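Local coordinates for Bcl10-interacting CARD protein (Homo sapiens, PDB 4FH0), which associates with BCL10 through its caspase recruitment domain, the part modelled in this structure, and helps inhibit BCL10-induced activation of NF-kappa-B, at residues D9-D14 / S68-S73; P16-H21 / Q90-R95; P41-N46 / C78-R83. The protein carries 2 engineered substitutions. All blocks are in the same frame, centred on the assembly; numbering follows the deposited sequence. Where two conformers were deposited one is given.

Contact 1 (D9-D14 / S68-S73). With SO4 (sulfate ion), chain C.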
loop_
_atom_site.group_PDB
_atom_site.type_symbol
_atom_site.label_atom_id
_atom_site.label_comp_id
_atom_site.label_asym_id
_atom_site.label_seq_id
_atom_site.Cartn_x
_atom_site.Cartn_y
_atom_site.Cartn_z
ATOM N N ASP A 9 5.447 -10.458 -6.651
ATOM C CA ASP A 9 4.558 -11.631 -6.648
ATOM C C ASP A 9 3.709 -11.680 -5.384
ATOM O O ASP A 9 2.514 -11.975 -5.437
ATOM C CB ASP A 9 5.323 -12.964 -6.739
ATOM C CG ASP A 9 6.109 -13.121 -7.990
ATOM O OD1 ASP A 9 5.594 -12.791 -9.078
ATOM O OD2 ASP A 9 7.262 -13.602 -7.859
ATOM N N ARG A 10 4.311 -11.359 -4.247
ATOM C CA ARG A 10 3.562 -11.351 -2.999
ATOM C C ARG A 10 2.428 -10.341 -3.078
ATOM O O ARG A 10 1.289 -10.625 -2.690
ATOM C CB ARG A 10 4.481 -11.032 -1.815
ATOM C CG ARG A 10 5.447 -12.155 -1.503
ATOM C CD ARG A 10 6.269 -11.870 -0.251
ATOM N NE ARG A 10 5.405 -11.755 0.910
ATOM C CZ ARG A 10 5.728 -11.162 2.052
ATOM N NH1 ARG A 10 6.927 -10.630 2.230
ATOM N NH2 ARG A 10 4.828 -11.107 3.011
ATOM N N LEU A 11 2.722 -9.149 -3.580
ATOM C CA LEU A 11 1.708 -8.100 -3.622
ATOM C C LEU A 11 0.548 -8.490 -4.531
ATOM O O LEU A 11 -0.620 -8.247 -4.194
ATOM C CB LEU A 11 2.300 -6.753 -4.038
ATOM C CG LEU A 11 1.380 -5.565 -3.739
ATOM C CD1 LEU A 11 1.039 -5.477 -2.246
ATOM C CD2 LEU A 11 1.991 -4.275 -4.225
ATOM N N VAL A 12 0.857 -9.082 -5.678
ATOM C CA VAL A 12 -0.197 -9.570 -6.558
ATOM C C VAL A 12 -1.051 -10.578 -5.815
ATOM O O VAL A 12 -2.279 -10.507 -5.861
ATOM C CB VAL A 12 0.400 -10.189 -7.840
ATOM C CG1 VAL A 12 -0.641 -11.057 -8.582
ATOM C CG2 VAL A 12 0.949 -9.092 -8.735
ATOM N N GLN A 13 -0.409 -11.506 -5.117
ATOM C CA GLN A 13 -1.143 -12.523 -4.373
ATOM C C GLN A 13 -2.040 -11.898 -3.302
ATOM O O GLN A 13 -3.189 -12.284 -3.163
ATOM C CB GLN A 13 -0.200 -13.533 -3.706
ATOM C CG GLN A 13 -0.950 -14.633 -2.972
ATOM C CD GLN A 13 -0.040 -15.621 -2.239
ATOM O OE1 GLN A 13 1.187 -15.584 -2.368
ATOM N NE2 GLN A 13 -0.649 -16.487 -1.432
ATOM N N ASP A 14 -1.510 -10.921 -2.575
ATOM C CA ASP A 14 -2.195 -10.328 -1.437
ATOM C C ASP A 14 -3.219 -9.257 -1.777
ATOM O O ASP A 14 -3.935 -8.805 -0.889
ATOM C CB ASP A 14 -1.160 -9.693 -0.497
ATOM C CG ASP A 14 -0.321 -10.710 0.243
ATOM O OD1 ASP A 14 -0.766 -11.869 0.385
ATOM O OD2 ASP A 14 0.777 -10.347 0.723
ATOM N N SER A 68 -1.946 -1.192 -8.070
ATOM C CA SER A 68 -1.541 -1.223 -9.465
ATOM C C SER A 68 -0.276 -0.416 -9.678
ATOM O O SER A 68 0.604 -0.815 -10.429
ATOM C CB SER A 68 -2.650 -0.682 -10.351
ATOM O OG SER A 68 -3.797 -1.498 -10.274
ATOM N N HIS A 69 -0.207 0.746 -9.049
ATOM C CA HIS A 69 0.961 1.596 -9.146
ATOM C C HIS A 69 2.223 0.891 -8.653
ATOM O O HIS A 69 3.254 0.918 -9.322
ATOM C CB HIS A 69 0.693 2.868 -8.350
ATOM C CG HIS A 69 1.846 3.817 -8.317
ATOM N ND1 HIS A 69 1.854 4.989 -9.033
ATOM C CD2 HIS A 69 3.017 3.779 -7.641
ATOM C CE1 HIS A 69 2.988 5.629 -8.810
ATOM N NE2 HIS A 69 3.718 4.910 -7.982
ATOM N N LEU A 70 2.139 0.240 -7.494
ATOM C CA LEU A 70 3.299 -0.435 -6.925
ATOM C C LEU A 70 3.701 -1.631 -7.768
ATOM O O LEU A 70 4.890 -1.860 -7.986
ATOM C CB LEU A 70 2.995 -0.872 -5.497
ATOM C CG LEU A 70 2.726 0.242 -4.489
ATOM C CD1 LEU A 70 2.094 -0.336 -3.248
ATOM C CD2 LEU A 70 4.004 0.990 -4.141
ATOM N N GLN A 71 2.723 -2.409 -8.217
ATOM C CA GLN A 71 3.030 -3.576 -9.043
ATOM C C GLN A 71 3.745 -3.185 -10.326
ATOM O O GLN A 71 4.651 -3.913 -10.783
ATOM C CB GLN A 71 1.759 -4.382 -9.352
ATOM C CG GLN A 71 1.153 -5.027 -8.101
ATOM C CD GLN A 71 -0.271 -5.511 -8.262
ATOM O OE1 GLN A 71 -0.784 -5.605 -9.357
ATOM N NE2 GLN A 71 -0.902 -5.843 -7.153
ATOM N N ARG A 72 3.356 -2.063 -10.928
ATOM C CA ARG A 72 4.006 -1.647 -12.181
ATOM C C ARG A 72 5.394 -1.040 -11.948
ATOM O O ARG A 72 6.265 -1.091 -12.828
ATOM C CB ARG A 72 3.094 -0.706 -13.005
ATOM C CG ARG A 72 2.983 0.745 -12.560
ATOM C CD ARG A 72 2.186 1.601 -13.584
ATOM N NE ARG A 72 0.826 1.095 -13.795
ATOM C CZ ARG A 72 -0.273 1.533 -13.174
ATOM N NH1 ARG A 72 -0.212 2.512 -12.284
ATOM N NH2 ARG A 72 -1.447 0.974 -13.439
ATOM N N SER A 73 5.625 -0.511 -10.769
ATOM C CA SER A 73 6.835 0.186 -10.412
ATOM C C SER A 73 7.914 -0.699 -9.921
ATOM O O SER A 73 8.984 -0.236 -9.746
ATOM C CB SER A 73 6.558 1.205 -9.318
ATOM O OG SER A 73 5.713 2.188 -9.739
HETATM S S SO4 C . 7.514 -8.527 5.217
HETATM O O1 SO4 C . 6.178 -8.900 4.740
HETATM O O2 SO4 C . 8.516 -8.989 4.262
HETATM O O3 SO4 C . 7.603 -7.088 5.432
HETATM O O4 SO4 C . 7.760 -9.183 6.515
#

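Contact 2 (P16-H21 / Q90-R95). Engineered in segment 16-21: Met17 (natural residue Phe). With SO4 (sulfate ion), chain D; SO4 (sulfate ion), chain C.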
loop_
_atom_site.group_PDB
_atom_site.type_symbol
_atom_site.label_atom_id
_atom_site.label_comp_id
_atom_site.label_asym_id
_atom_site.label_seq_id
_atom_site.Cartn_x
_atom_site.Cartn_y
_atom_site.Cartn_z
ATOM N N PRO A 16 -6.187 -8.936 -3.467
ATOM C CA PRO A 16 -7.612 -9.085 -3.138
ATOM C C PRO A 16 -7.910 -9.022 -1.633
ATOM O O PRO A 16 -8.872 -8.363 -1.233
ATOM C CB PRO A 16 -7.979 -10.432 -3.788
ATOM C CG PRO A 16 -7.040 -10.538 -4.902
ATOM C CD PRO A 16 -5.742 -9.972 -4.408
HETATM N N MSE A 17 -7.076 -9.617 -0.794
HETATM C CA MSE A 17 -7.291 -9.509 0.645
HETATM C C MSE A 17 -7.058 -8.081 1.148
HETATM O O MSE A 17 -7.859 -7.555 1.908
HETATM C CB MSE A 17 -6.416 -10.506 1.396
HETATM C CG MSE A 17 -7.008 -11.902 1.379
HETATM SE SE MSE A 17 -6.145 -13.096 2.644
HETATM C CE MSE A 17 -6.652 -12.177 4.283
ATOM N N LEU A 18 -5.946 -7.474 0.752
ATOM C CA LEU A 18 -5.591 -6.110 1.178
ATOM C C LEU A 18 -6.670 -5.095 0.864
ATOM O O LEU A 18 -6.875 -4.141 1.616
ATOM C CB LEU A 18 -4.278 -5.655 0.497
ATOM C CG LEU A 18 -2.975 -6.185 1.082
ATOM C CD1 LEU A 18 -1.859 -5.972 0.079
ATOM C CD2 LEU A 18 -2.667 -5.447 2.361
ATOM N N THR A 19 -7.340 -5.283 -0.266
ATOM C CA THR A 19 -8.325 -4.314 -0.756
ATOM C C THR A 19 -9.747 -4.665 -0.317
ATOM O O THR A 19 -10.683 -3.941 -0.604
ATOM C CB THR A 19 -8.275 -4.173 -2.279
ATOM O OG1 THR A 19 -8.548 -5.434 -2.903
ATOM C CG2 THR A 19 -6.899 -3.653 -2.736
ATOM N N GLY A 20 -9.921 -5.767 0.399
ATOM C CA GLY A 20 -11.245 -6.105 0.895
ATOM C C GLY A 20 -11.748 -5.077 1.880
ATOM O O GLY A 20 -10.987 -4.577 2.702
ATOM N N HIS A 21 -13.039 -4.770 1.830
ATOM C CA HIS A 21 -13.578 -3.765 2.729
ATOM C C HIS A 21 -13.336 -4.144 4.171
ATOM O O HIS A 21 -13.544 -5.295 4.549
ATOM C CB HIS A 21 -15.073 -3.596 2.518
ATOM C CG HIS A 21 -15.423 -3.015 1.198
ATOM N ND1 HIS A 21 -15.923 -3.777 0.167
ATOM C CD2 HIS A 21 -15.311 -1.754 0.720
ATOM C CE1 HIS A 21 -16.143 -2.999 -0.878
ATOM N NE2 HIS A 21 -15.783 -1.767 -0.566
ATOM N N GLN A 90 0.146 -3.621 11.477
ATOM C CA GLN A 90 0.794 -4.879 11.800
ATOM C C GLN A 90 -0.128 -6.103 11.848
ATOM O O GLN A 90 0.238 -7.151 11.337
ATOM C CB GLN A 90 1.622 -4.747 13.081
ATOM C CG GLN A 90 2.577 -5.911 13.277
ATOM C CD GLN A 90 1.950 -7.085 13.984
ATOM O OE1 GLN A 90 1.052 -6.928 14.819
ATOM N NE2 GLN A 90 2.405 -8.286 13.632
ATOM N N PRO A 91 -1.313 -5.979 12.456
ATOM C CA PRO A 91 -2.187 -7.153 12.477
ATOM C C PRO A 91 -2.502 -7.674 11.077
ATOM O O PRO A 91 -2.448 -8.872 10.807
ATOM C CB PRO A 91 -3.428 -6.631 13.189
ATOM C CG PRO A 91 -2.888 -5.589 14.094
ATOM C CD PRO A 91 -1.836 -4.897 13.301
ATOM N N LEU A 92 -2.815 -6.774 10.169
ATOM C CA LEU A 92 -3.099 -7.180 8.797
ATOM C C LEU A 92 -1.856 -7.778 8.127
ATOM O O LEU A 92 -1.914 -8.823 7.470
ATOM C CB LEU A 92 -3.683 -6.016 7.986
ATOM C CG LEU A 92 -3.957 -6.375 6.531
ATOM C CD1 LEU A 92 -4.930 -7.531 6.388
ATOM C CD2 LEU A 92 -4.493 -5.133 5.824
ATOM N N HIS A 93 -0.733 -7.102 8.315
ATOM C CA HIS A 93 0.547 -7.538 7.774
ATOM C C HIS A 93 0.829 -8.979 8.157
ATOM O O HIS A 93 1.233 -9.783 7.325
ATOM C CB HIS A 93 1.643 -6.607 8.277
ATOM C CG HIS A 93 3.014 -6.950 7.786
ATOM N ND1 HIS A 93 3.838 -7.846 8.434
ATOM C CD2 HIS A 93 3.718 -6.481 6.727
ATOM C CE1 HIS A 93 4.987 -7.930 7.780
ATOM N NE2 HIS A 93 4.948 -7.094 6.754
ATOM N N SER A 94 0.574 -9.320 9.412
ATOM C CA SER A 94 0.869 -10.654 9.896
ATOM C C SER A 94 -0.073 -11.719 9.306
ATOM O O SER A 94 0.279 -12.882 9.229
ATOM C CB SER A 94 0.833 -10.683 11.428
ATOM O OG SER A 94 -0.477 -10.499 11.922
ATOM N N ARG A 95 -1.247 -11.321 8.847
ATOM C CA ARG A 95 -2.269 -12.263 8.386
ATOM C C ARG A 95 -2.260 -12.485 6.873
ATOM O O ARG A 95 -3.001 -13.305 6.364
ATOM C CB ARG A 95 -3.656 -11.746 8.773
ATOM C CG ARG A 95 -3.962 -11.725 10.253
ATOM C CD ARG A 95 -5.270 -10.995 10.504
ATOM N NE ARG A 95 -6.416 -11.758 10.011
ATOM C CZ ARG A 95 -7.483 -11.227 9.416
ATOM N NH1 ARG A 95 -7.573 -9.916 9.217
ATOM N NH2 ARG A 95 -8.464 -12.019 9.006
HETATM S S SO4 D . -11.348 -9.838 8.476
HETATM O O1 SO4 D . -11.040 -11.084 7.790
HETATM O O2 SO4 D . -10.326 -8.815 8.167
HETATM O O3 SO4 D . -12.608 -9.337 7.924
HETATM O O4 SO4 D . -11.484 -10.026 9.915
HETATM S S SO4 C . 7.514 -8.527 5.217
HETATM O O1 SO4 C . 6.178 -8.900 4.740
HETATM O O2 SO4 C . 8.516 -8.989 4.262
HETATM O O3 SO4 C . 7.603 -7.088 5.432
HETATM O O4 SO4 C . 7.760 -9.183 6.515
#

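Contact 3 (P41-N46 / C78-R83)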
loop_
_atom_site.group_PDB
_atom_site.type_symbol
_atom_site.label_atom_id
_atom_site.label_comp_id
_atom_site.label_asym_id
_atom_site.label_seq_id
_atom_site.Cartn_x
_atom_site.Cartn_y
_atom_site.Cartn_z
ATOM N N PRO A 41 13.879 5.176 0.109
ATOM C CA PRO A 41 13.505 5.794 -1.153
ATOM C C PRO A 41 12.146 6.435 -1.057
ATOM O O PRO A 41 11.310 6.062 -0.244
ATOM C CB PRO A 41 13.461 4.607 -2.124
ATOM C CG PRO A 41 13.159 3.447 -1.271
ATOM C CD PRO A 41 13.887 3.704 0.019
ATOM N N GLN A 42 11.932 7.422 -1.900
ATOM C CA GLN A 42 10.613 8.005 -2.051
ATOM C C GLN A 42 9.850 7.245 -3.125
ATOM O O GLN A 42 10.189 7.280 -4.309
ATOM C CB GLN A 42 10.722 9.468 -2.438
ATOM C CG GLN A 42 9.381 10.139 -2.571
ATOM C CD GLN A 42 9.491 11.619 -2.876
ATOM O OE1 GLN A 42 10.167 12.029 -3.826
ATOM N NE2 GLN A 42 8.839 12.431 -2.070
ATOM N N ILE A 43 8.842 6.508 -2.689
ATOM C CA ILE A 43 8.050 5.687 -3.587
ATOM C C ILE A 43 6.934 6.495 -4.237
ATOM O O ILE A 43 6.597 6.275 -5.412
ATOM C CB ILE A 43 7.488 4.502 -2.814
ATOM C CG1 ILE A 43 8.642 3.692 -2.195
ATOM C CG2 ILE A 43 6.601 3.637 -3.690
ATOM C CD1 ILE A 43 9.742 3.336 -3.143
ATOM N N LEU A 44 6.374 7.443 -3.488
ATOM C CA LEU A 44 5.293 8.301 -3.969
ATOM C C LEU A 44 5.681 9.757 -3.906
ATOM O O LEU A 44 6.115 10.247 -2.862
ATOM C CB LEU A 44 4.036 8.094 -3.135
ATOM C CG LEU A 44 3.427 6.692 -3.113
ATOM C CD1 LEU A 44 2.223 6.681 -2.156
ATOM C CD2 LEU A 44 3.028 6.233 -4.504
ATOM N N THR A 45 5.513 10.452 -5.025
ATOM C CA THR A 45 5.732 11.884 -5.043
ATOM C C THR A 45 4.653 12.586 -4.220
ATOM O O THR A 45 3.651 11.975 -3.859
ATOM C CB THR A 45 5.647 12.425 -6.477
ATOM O OG1 THR A 45 4.314 12.248 -6.961
ATOM C CG2 THR A 45 6.631 11.711 -7.387
ATOM N N ASN A 46 4.837 13.870 -3.937
ATOM C CA ASN A 46 3.813 14.613 -3.225
ATOM C C ASN A 46 2.480 14.601 -3.966
ATOM O O ASN A 46 1.442 14.424 -3.354
ATOM C CB ASN A 46 4.251 16.063 -2.996
ATOM C CG ASN A 46 5.309 16.192 -1.926
ATOM O OD1 ASN A 46 5.815 15.200 -1.393
ATOM N ND2 ASN A 46 5.657 17.422 -1.612
ATOM N N CYS A 78 7.420 -2.427 -4.015
ATOM C CA CYS A 78 6.599 -3.414 -3.343
ATOM C C CYS A 78 7.213 -3.768 -1.973
ATOM O O CYS A 78 6.499 -3.923 -0.997
ATOM C CB CYS A 78 6.431 -4.643 -4.235
ATOM S SG CYS A 78 5.449 -4.320 -5.736
ATOM N N GLN A 79 8.513 -3.921 -1.914
ATOM C CA GLN A 79 9.187 -4.172 -0.642
ATOM C C GLN A 79 8.920 -3.054 0.367
ATOM O O GLN A 79 8.599 -3.316 1.529
ATOM C CB GLN A 79 10.689 -4.323 -0.876
ATOM C CG GLN A 79 11.450 -4.583 0.408
ATOM C CD GLN A 79 12.905 -4.987 0.187
ATOM O OE1 GLN A 79 13.463 -4.839 -0.902
ATOM N NE2 GLN A 79 13.518 -5.515 1.229
ATOM N N GLU A 80 9.024 -1.805 -0.079
ATOM C CA GLU A 80 8.777 -0.682 0.807
ATOM C C GLU A 80 7.332 -0.668 1.274
ATOM O O GLU A 80 7.061 -0.313 2.413
ATOM C CB GLU A 80 9.160 0.638 0.131
ATOM C CG GLU A 80 10.642 0.753 -0.173
ATOM C CD GLU A 80 11.515 0.751 1.081
ATOM O OE1 GLU A 80 11.055 1.167 2.166
ATOM O OE2 GLU A 80 12.680 0.337 0.973
ATOM N N PHE A 81 6.400 -1.035 0.401
ATOM C CA PHE A 81 5.016 -1.123 0.817
ATOM C C PHE A 81 4.861 -2.113 1.972
ATOM O O PHE A 81 4.171 -1.829 2.945
ATOM C CB PHE A 81 4.098 -1.517 -0.340
ATOM C CG PHE A 81 2.708 -1.789 0.106
ATOM C CD1 PHE A 81 1.834 -0.750 0.380
ATOM C CD2 PHE A 81 2.272 -3.088 0.282
ATOM C CE1 PHE A 81 0.533 -1.017 0.820
ATOM C CE2 PHE A 81 1.004 -3.343 0.758
ATOM C CZ PHE A 81 0.128 -2.312 1.012
ATOM N N TYR A 82 5.476 -3.294 1.869
ATOM C CA TYR A 82 5.349 -4.274 2.946
ATOM C C TYR A 82 5.930 -3.754 4.244
ATOM O O TYR A 82 5.389 -4.021 5.312
ATOM C CB TYR A 82 5.954 -5.619 2.571
ATOM C CG TYR A 82 4.989 -6.436 1.733
ATOM C CD1 TYR A 82 5.028 -6.410 0.351
ATOM C CD2 TYR A 82 4.013 -7.207 2.330
ATOM C CE1 TYR A 82 4.122 -7.139 -0.398
ATOM C CE2 TYR A 82 3.117 -7.953 1.582
ATOM C CZ TYR A 82 3.159 -7.910 0.223
ATOM O OH TYR A 82 2.244 -8.619 -0.540
ATOM N N ARG A 83 7.026 -3.012 4.172
ATOM C CA ARG A 83 7.568 -2.431 5.383
ATOM C C ARG A 83 6.589 -1.413 5.969
ATOM O O ARG A 83 6.342 -1.392 7.175
ATOM C CB ARG A 83 8.929 -1.788 5.140
ATOM C CG ARG A 83 9.417 -1.067 6.411
ATOM C CD ARG A 83 10.903 -0.820 6.383
ATOM N NE ARG A 83 11.352 0.139 7.400
ATOM C CZ ARG A 83 11.405 1.453 7.200
ATOM N NH1 ARG A 83 11.024 1.964 6.033
ATOM N NH2 ARG A 83 11.838 2.261 8.150
#

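Contact 1 (D9-D14 / S68-S73)
Leu11 and Val12 of helix 7-18 meet Leu70 and Gln71 of helix 59-73 where the two helices run past each other nearly antiparallel, at 155° and with their local axes 10.0 Å apart. Just before them in sequence, Arg10 serves a different partner. Its chain bends at the third torsion and brings the end of the guanidinium to a sulfate, probably from the crystallisation liquor, whose sulfur lies in the guanidinium plane. Arg10 NH1 donates to both sulfate O1 and O2, while Arg10 NH2 reaches O1 at 3.1 Å, so that O1 takes bonds from both nitrogens. Arg10 also makes a cation-pi contact with Tyr82. Leu11 does the main apolar work. With CG anti to the backbone N (chi1 -165°), its isobutyl group is carried toward helix 59-73, and Leu11 CD2 settles against Leu70 CB at 3.8 Å. The two leucine side chains cross at about a right angle. The same CD2 also lies 4.0 Å from Gln71 CG, which puts Leu11 against two consecutive residues of the other helix. Val12 comes next, at the outer margin: its CG2 rests against the amide end of Gln71, 3.8 Å from CD. The Gln71 chain, extended beyond CG, crosses Val12 at about a right angle and offers its amide group to that methyl; no hydrogen bond links the two segments. At the end of the segment Asp14 is buried, and its OD2 is hydrogen-bonded to the hydroxyls of Tyr82 and Ser98. Behind this seam stands helix 75-88: Cys78, Phe81 and Tyr82 touch Leu11, and Phe81 also touches Leu70, so that three helices of the bundle converge on the two leucines.

Contact 2 (P16-H21 / Q90-R95)
Leu18 and Leu92 join the end of helix 7-18 to the last helix of the domain, 90-95, within the helical bundle of the CARD, a member of the death-domain fold. The two side chains slant past each other and touch through one methyl each, Leu18 CD2 to Leu92 CD2, at 3.9 Å. They arrive differently. The CB of Leu92 is directed toward the other segment, and CG anti to the backbone N (chi1 178°) carries CD2 to Leu18, whereas the CB of Leu18 is not aimed at Leu92, and its CD2 branch closes the distance. Both are buried: Phe81 and Leu85 of helix 75-88 pack on Leu18, while Leu24 and Arg23 cover Leu92. At the edge of the contact, the engineered Met17 (selenomethionine; phenylalanine in the natural sequence) turns its CE toward the backbone O of Arg95, but the contact is loose and, with a second conformer modelled, doubtful.

Polar side chains of helix 90-95 have further partners. His93, on the face directed away from 16-21, uses its ring edge: His93 NE2 donates in the ring plane to O3 of the sulfate also held by Arg10, at 3.0 Å. Ser94 folds back on its own helix, OG giving a bond of 2.8 Å to Pro91 O. Arg95, bent at its third torsion, holds a second sulfate, which Arg23 also binds. The Arg95 guanidinium presents its two terminal nitrogens side by side, Arg95 NH1 to sulfate O2 at 3.1 Å and Arg95 NH2 to sulfate O1 at 3.0 Å, both nearly straight, with N-H...O angles of 169° and 171°.

Contact 3 (P41-N46 / C78-R83)
Glu80 reaches Pro41 and Ile43 by a bend in its side chain: CG stands anti to the carbonyl carbon (chi1 -64°), and the next torsion bends the chain (chi2 -63°), laying the carboxylate beside the proline ring instead of sending it straight outward. From the loop side, Ile43 places CG1 beside its own backbone N (chi1 -58°), which aims its longer branch at the helix. Ile43 CG1 then rests on Glu80 CB at 3.9 Å, with Ile43 CD1 4.0 Å from Glu80 CG, and the two side chains cross at about a right angle. Pro41, preceded by a cis peptide bond, approaches Glu80 from the opposite direction: its CG is 3.8 Å from Glu80 CG, and its CD is 3.7 Å from Glu80 OE2.

The loop that delivers these groups runs from helix 26-37 to helix 46-52, which it enters with Thr45 as N-cap. Leu36 of helix 26-37 also packs on Glu80, and Ile43 continues inward to Leu70 of helix 59-73. Replacing Glu80 by an alanine would probably open a gap beside Pro41 and the end of Ile43, and take from Arg83 its nearby, loosely paired carboxylate.

That pairing, Arg83 NH1 to Glu80 OE1, is long at 3.9 Å and lies within helix 75-88, so it does not itself join the helix to the loop. No hydrogen bond crosses either. The attachment is therefore van der Waals packing on the methylenes of an acidic side chain, perhaps helped slightly by the carboxylate lying near proline CD, a carbon polarised by its bond to nitrogen.

How the contacts relate
All three contacts sit within one CARD and converge on helix 75-88. Contacts 1 and 2 share helix 7-18, with centres about 14 Å apart; they meet where Leu11 CD1 touches Leu18 CD1 at 3.7 Å, and both reach the same sulfate. Contact 3 is about 12 Å from contact 1 and about 17 Å from contact 2, across the chain's centre from the latter. In sequence, the first segments come in the order 9-14, 16-21, 41-46, and their partners follow as 68-73, 90-95, 78-83. Contact 2 thus brings the first and last helices together and encloses contact 3. Cys78, in contact 3's helix, pairs with Cys8 in the redox-active disulfide, which, when oxidised, ties helix 75-88 to helix 7-18.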